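Local coordinates for TetR-family transcriptional regulator (Streptomyces coelicolor, PDB 2G7L), which probably binds operator DNA as a homodimer and regulates transcription, perhaps in response to a small ligand, as in other TetR-family regulators, at residues A[66-71]-A[117-122]; A[102-107]-A[155-160]. All coordinates share one frame; numbering follows the deposited sequence.

Contact 1 (A[66-71]-A[117-122])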
loop_
_atom_site.group_PDB
_atom_site.type_symbol
_atom_site.label_atom_id
_atom_site.label_comp_id
_atom_site.label_asym_id
_atom_site.label_seq_id
_atom_site.Cartn_x
_atom_site.Cartn_y
_atom_site.Cartn_z
ATOM N N LEU A 66 -12.325 -0.678 -13.114
ATOM C CA LEU A 66 -13.146 0.525 -13.342
ATOM C C LEU A 66 -12.553 1.707 -12.547
ATOM O O LEU A 66 -12.425 2.827 -13.083
ATOM C CB LEU A 66 -14.611 0.269 -12.907
ATOM C CG LEU A 66 -15.587 1.465 -12.892
ATOM C CD1 LEU A 66 -15.846 1.920 -14.381
ATOM C CD2 LEU A 66 -16.938 1.119 -12.155
ATOM N N HIS A 67 -12.211 1.475 -11.263
ATOM C CA HIS A 67 -11.533 2.563 -10.497
ATOM C C HIS A 67 -10.208 2.905 -11.145
ATOM O O HIS A 67 -9.870 4.069 -11.242
ATOM C CB HIS A 67 -11.345 2.240 -9.016
ATOM C CG HIS A 67 -12.627 2.165 -8.245
ATOM N ND1 HIS A 67 -12.681 1.740 -6.935
ATOM C CD2 HIS A 67 -13.904 2.432 -8.607
ATOM C CE1 HIS A 67 -13.939 1.757 -6.520
ATOM N NE2 HIS A 67 -14.700 2.161 -7.520
ATOM N N ALA A 68 -9.483 1.892 -11.615
ATOM C CA ALA A 68 -8.179 2.113 -12.283
ATOM C C ALA A 68 -8.311 3.030 -13.547
ATOM O O ALA A 68 -7.512 3.977 -13.728
ATOM C CB ALA A 68 -7.527 0.825 -12.640
ATOM N N ALA A 69 -9.269 2.721 -14.421
ATOM C CA ALA A 69 -9.657 3.578 -15.582
ATOM C C ALA A 69 -10.017 4.998 -15.158
ATOM O O ALA A 69 -9.593 5.955 -15.766
ATOM C CB ALA A 69 -10.845 2.931 -16.297
ATOM N N VAL A 70 -10.797 5.148 -14.096
ATOM C CA VAL A 70 -11.093 6.491 -13.611
ATOM C C VAL A 70 -9.838 7.162 -13.081
ATOM O O VAL A 70 -9.658 8.391 -13.202
ATOM C CB VAL A 70 -12.154 6.456 -12.494
ATOM C CG1 VAL A 70 -12.326 7.812 -11.869
ATOM C CG2 VAL A 70 -13.533 5.907 -13.078
ATOM N N LEU A 71 -8.984 6.383 -12.402
ATOM C CA LEU A 71 -7.715 6.986 -11.928
ATOM C C LEU A 71 -6.903 7.368 -13.108
ATOM O O LEU A 71 -6.336 8.480 -13.129
ATOM C CB LEU A 71 -6.912 6.047 -10.991
ATOM C CG LEU A 71 -5.588 6.617 -10.471
ATOM C CD1 LEU A 71 -5.841 7.915 -9.742
ATOM C CD2 LEU A 71 -4.921 5.557 -9.564
ATOM N N ALA A 117 -5.611 -3.206 -8.508
ATOM C CA ALA A 117 -5.320 -3.216 -9.975
ATOM C C ALA A 117 -4.805 -1.854 -10.373
ATOM O O ALA A 117 -5.452 -0.860 -10.120
ATOM C CB ALA A 117 -6.542 -3.629 -10.804
ATOM N N ARG A 118 -3.574 -1.823 -10.911
ATOM C CA ARG A 118 -2.972 -0.582 -11.328
ATOM C C ARG A 118 -3.647 -0.119 -12.617
ATOM O O ARG A 118 -4.011 -0.964 -13.439
ATOM C CB ARG A 118 -1.473 -0.771 -11.624
ATOM C CG ARG A 118 -0.595 -0.791 -10.383
ATOM C CD ARG A 118 0.832 -0.882 -10.767
ATOM N NE ARG A 118 1.136 -2.177 -11.303
ATOM C CZ ARG A 118 2.297 -2.501 -11.873
ATOM N NH1 ARG A 118 3.267 -1.595 -11.988
ATOM N NH2 ARG A 118 2.467 -3.732 -12.351
ATOM N N PRO A 119 -3.702 1.216 -12.835
ATOM C CA PRO A 119 -4.091 1.744 -14.127
ATOM C C PRO A 119 -3.271 1.145 -15.270
ATOM O O PRO A 119 -2.155 0.612 -15.063
ATOM C CB PRO A 119 -3.818 3.240 -13.989
ATOM C CG PRO A 119 -4.054 3.497 -12.556
ATOM C CD PRO A 119 -3.387 2.305 -11.899
ATOM N N SER A 120 -3.842 1.220 -16.474
ATOM C CA SER A 120 -3.208 0.686 -17.647
ATOM C C SER A 120 -3.514 1.570 -18.868
ATOM O O SER A 120 -3.315 1.150 -19.986
ATOM C CB SER A 120 -3.675 -0.746 -17.892
ATOM O OG SER A 120 -5.080 -0.792 -18.144
ATOM N N GLY A 121 -3.980 2.792 -18.675
ATOM C CA GLY A 121 -4.341 3.568 -19.845
ATOM C C GLY A 121 -3.205 4.446 -20.272
ATOM O O GLY A 121 -2.088 4.341 -19.742
ATOM N N GLU A 122 -3.482 5.357 -21.208
ATOM C CA GLU A 122 -2.407 6.173 -21.782
ATOM C C GLU A 122 -1.679 7.086 -20.802
ATOM O O GLU A 122 -0.462 7.287 -20.919
ATOM C CB GLU A 122 -2.865 7.006 -23.012
ATOM C CG GLU A 122 -1.644 7.482 -23.865
ATOM C CD GLU A 122 -0.501 6.411 -23.966
ATOM O OE1 GLU A 122 -0.701 5.366 -24.643
ATOM O OE2 GLU A 122 0.603 6.623 -23.381
#
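Pro119 lies against one side of helix 63-74, with its ring between Ala68 and Leu71. The CA atoms of Ala68 and Pro119 are 4.5 Å apart, so the loop runs close to the helix backbone. The CG corner of the ring does most of the touching. CG of Pro119 lies 3.7 Å from Leu71 CD2. The same Pro119 CG is also 3.7 Å from Ala68 O. The side chains of Leu71 and Pro119 are set aslant to each other. With chi1 at 180°, Leu71 CG lies beside its own carbonyl carbon, and from there the CD2 branch reaches the proline. Leu71 also packs on Leu110 and Ala114 of helix 108-116. Ala68 points its CB at the loop backbone, and this CB meets Ala117 O at 3.7 Å and Pro119 N at 3.8 Å. The methyl thus covers the peptide groups leading into the proline. Gly121 N makes a weak hydrogen bond to Asp72 OD2 of the same helix. Pro119 O accepts a hydrogen bond from Thr179 OG1 of the second subunit. This apolar seam joins the helix that follows the DNA-binding helix-turn-helix to the loop between helices 108-116 and 122-136, an interface between the DNA-binding and C-terminal regions of the TetR fold.

Contact 2 (A[102-107]-A[155-160]); sequences LVLFAH and DATATA
Leu104 and Phe105 of helix 89-106 pack on Ala160 of helix 142-161, inside the all-helical C-terminal domain of the TetR family. The two short helical segments run nearly parallel, at 26°, with their axes 9.1 Å apart. Phe105 and Ala160 have the nearest CA atoms, 5.2 Å apart. Leu104 can be followed outward. Its CB meets the CB of Ala160 at 3.3 Å, closer than two such carbons usually come. Leu104 CG is 4.0 Å from that same Ala160 CB. At the tip, the CD2 methyl of Leu104 rests on the helix backbone, 3.7 Å from Thr157 CA, and lies near Thr157 OG1. The side chains of Leu104 and Thr157 point across one another at a slant. The chi1 of Thr157, -50°, sets OG1 beside its own backbone N, where it can bond back to Leu153 O one helical turn earlier, as well as to Tyr100 OH. Phe105 meets the Ala160 methyl from a different direction, with CD1 3.6 Å from Ala160 CB. The ring's CD1 and CE1 lie obliquely against this alanine. Ala206 and Leu210 of helix 206-223 also pack on the ring. Replacing the Phe105 ring with an alanine is likely to open a gap between Ala160, Thr159 and Leu210 of helix 206-223. Gln154 of the second subunit also approaches Thr159. Thr159 CG2 lies at the ring edge, near its plane, 4.2 Å from Phe105 CZ.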
loop_
_atom_site.group_PDB
_atom_site.type_symbol
_atom_site.label_atom_id
_atom_site.label_comp_id
_atom_site.label_asym_id
_atom_site.label_seq_id
_atom_site.Cartn_x
_atom_site.Cartn_y
_atom_site.Cartn_z
ATOM N N LEU A 102 -0.461 13.816 -5.007
ATOM C CA LEU A 102 -1.517 14.793 -4.754
ATOM C C LEU A 102 -2.828 14.412 -5.453
ATOM O O LEU A 102 -3.876 14.631 -4.897
ATOM C CB LEU A 102 -1.062 16.188 -5.209
ATOM C CG LEU A 102 -0.055 16.821 -4.232
ATOM C CD1 LEU A 102 0.718 17.926 -4.921
ATOM C CD2 LEU A 102 -0.696 17.301 -2.923
ATOM N N VAL A 103 -2.779 13.809 -6.633
ATOM C CA VAL A 103 -4.053 13.264 -7.150
ATOM C C VAL A 103 -4.591 12.109 -6.322
ATOM O O VAL A 103 -5.756 12.070 -6.032
ATOM C CB VAL A 103 -4.199 13.117 -8.733
ATOM C CG1 VAL A 103 -2.932 13.394 -9.517
ATOM C CG2 VAL A 103 -4.988 11.865 -9.206
ATOM N N LEU A 104 -3.724 11.232 -5.852
ATOM C CA LEU A 104 -4.152 10.146 -4.956
ATOM C C LEU A 104 -4.716 10.646 -3.632
ATOM O O LEU A 104 -5.689 10.105 -3.156
ATOM C CB LEU A 104 -3.002 9.179 -4.726
ATOM C CG LEU A 104 -2.789 7.909 -5.581
ATOM C CD1 LEU A 104 -3.472 7.911 -6.892
ATOM C CD2 LEU A 104 -1.366 7.525 -5.748
ATOM N N PHE A 105 -4.113 11.669 -3.038
ATOM C CA PHE A 105 -4.596 12.212 -1.754
ATOM C C PHE A 105 -5.995 12.806 -1.917
ATOM O O PHE A 105 -6.779 12.771 -0.988
ATOM C CB PHE A 105 -3.658 13.316 -1.221
ATOM C CG PHE A 105 -2.489 12.807 -0.332
ATOM C CD1 PHE A 105 -1.713 11.708 -0.710
ATOM C CD2 PHE A 105 -2.173 13.462 0.858
ATOM C CE1 PHE A 105 -0.605 11.234 0.111
ATOM C CE2 PHE A 105 -1.069 13.025 1.658
ATOM C CZ PHE A 105 -0.298 11.889 1.274
ATOM N N ALA A 106 -6.297 13.362 -3.092
ATOM C CA ALA A 106 -7.664 13.825 -3.432
ATOM C C ALA A 106 -8.645 12.656 -3.562
ATOM O O ALA A 106 -9.824 12.821 -3.296
ATOM C CB ALA A 106 -7.649 14.685 -4.712
ATOM N N HIS A 107 -8.160 11.463 -3.946
ATOM C CA HIS A 107 -9.034 10.306 -4.161
ATOM C C HIS A 107 -8.549 8.985 -3.500
ATOM O O HIS A 107 -8.194 8.005 -4.208
ATOM C CB HIS A 107 -9.256 10.097 -5.657
ATOM C CG HIS A 107 -9.757 11.314 -6.363
ATOM N ND1 HIS A 107 -11.097 11.638 -6.432
ATOM C CD2 HIS A 107 -9.096 12.301 -7.014
ATOM C CE1 HIS A 107 -11.241 12.768 -7.099
ATOM N NE2 HIS A 107 -10.044 13.197 -7.451
ATOM N N ASP A 155 4.875 3.069 -3.344
ATOM C CA ASP A 155 5.104 3.786 -2.086
ATOM C C ASP A 155 4.175 4.998 -1.970
ATOM O O ASP A 155 3.572 5.223 -0.901
ATOM C CB ASP A 155 6.579 4.197 -2.026
ATOM C CG ASP A 155 6.898 5.148 -0.846
ATOM O OD1 ASP A 155 6.688 4.727 0.343
ATOM O OD2 ASP A 155 7.360 6.292 -1.123
ATOM N N ALA A 156 4.042 5.793 -3.038
ATOM C CA ALA A 156 3.138 6.942 -2.985
ATOM C C ALA A 156 1.700 6.468 -2.843
ATOM O O ALA A 156 0.920 6.992 -2.048
ATOM C CB ALA A 156 3.295 7.844 -4.262
ATOM N N THR A 157 1.372 5.424 -3.596
ATOM C CA THR A 157 0.046 4.840 -3.584
ATOM C C THR A 157 -0.296 4.286 -2.230
ATOM O O THR A 157 -1.401 4.496 -1.765
ATOM C CB THR A 157 -0.054 3.671 -4.583
ATOM O OG1 THR A 157 0.445 4.087 -5.869
ATOM C CG2 THR A 157 -1.480 3.189 -4.728
ATOM N N ALA A 158 0.626 3.518 -1.605
ATOM C CA ALA A 158 0.371 2.988 -0.233
ATOM C C ALA A 158 0.163 4.121 0.744
ATOM O O ALA A 158 -0.734 4.049 1.568
ATOM C CB ALA A 158 1.485 2.041 0.231
ATOM N N THR A 159 0.931 5.181 0.639
ATOM C CA THR A 159 0.787 6.320 1.582
ATOM C C THR A 159 -0.517 7.111 1.399
ATOM O O THR A 159 -1.107 7.628 2.366
ATOM C CB THR A 159 2.000 7.303 1.529
ATOM O OG1 THR A 159 3.218 6.611 1.866
ATOM C CG2 THR A 159 1.835 8.456 2.555
ATOM N N ALA A 160 -0.929 7.282 0.145
ATOM C CA ALA A 160 -2.236 7.920 -0.145
ATOM C C ALA A 160 -3.421 7.030 0.295
ATOM O O ALA A 160 -4.446 7.538 0.755
ATOM C CB ALA A 160 -2.331 8.284 -1.644
#

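Overall arrangement
The centres of contacts 1 and 2 are about 14 Å apart. Their segments alternate along the chain: 66-71, 102-107, 117-122, then 155-160. Helices 63-74 and 89-106 are consecutive, and Leu71 joins the two contacts directly. Its CD1 packs 3.7 Å from Leu104 CD1 and also touches Val103. Helix 108-116 lies beside both contacts. Contact 1 joins the N-terminal DNA-binding region to the C-terminal domain, whereas contact 2 lies within that domain, near the centre of the chain. Both touch the second subunit. Together they form a continuous packed path, consistent with coupling between the two domains of a TetR regulator.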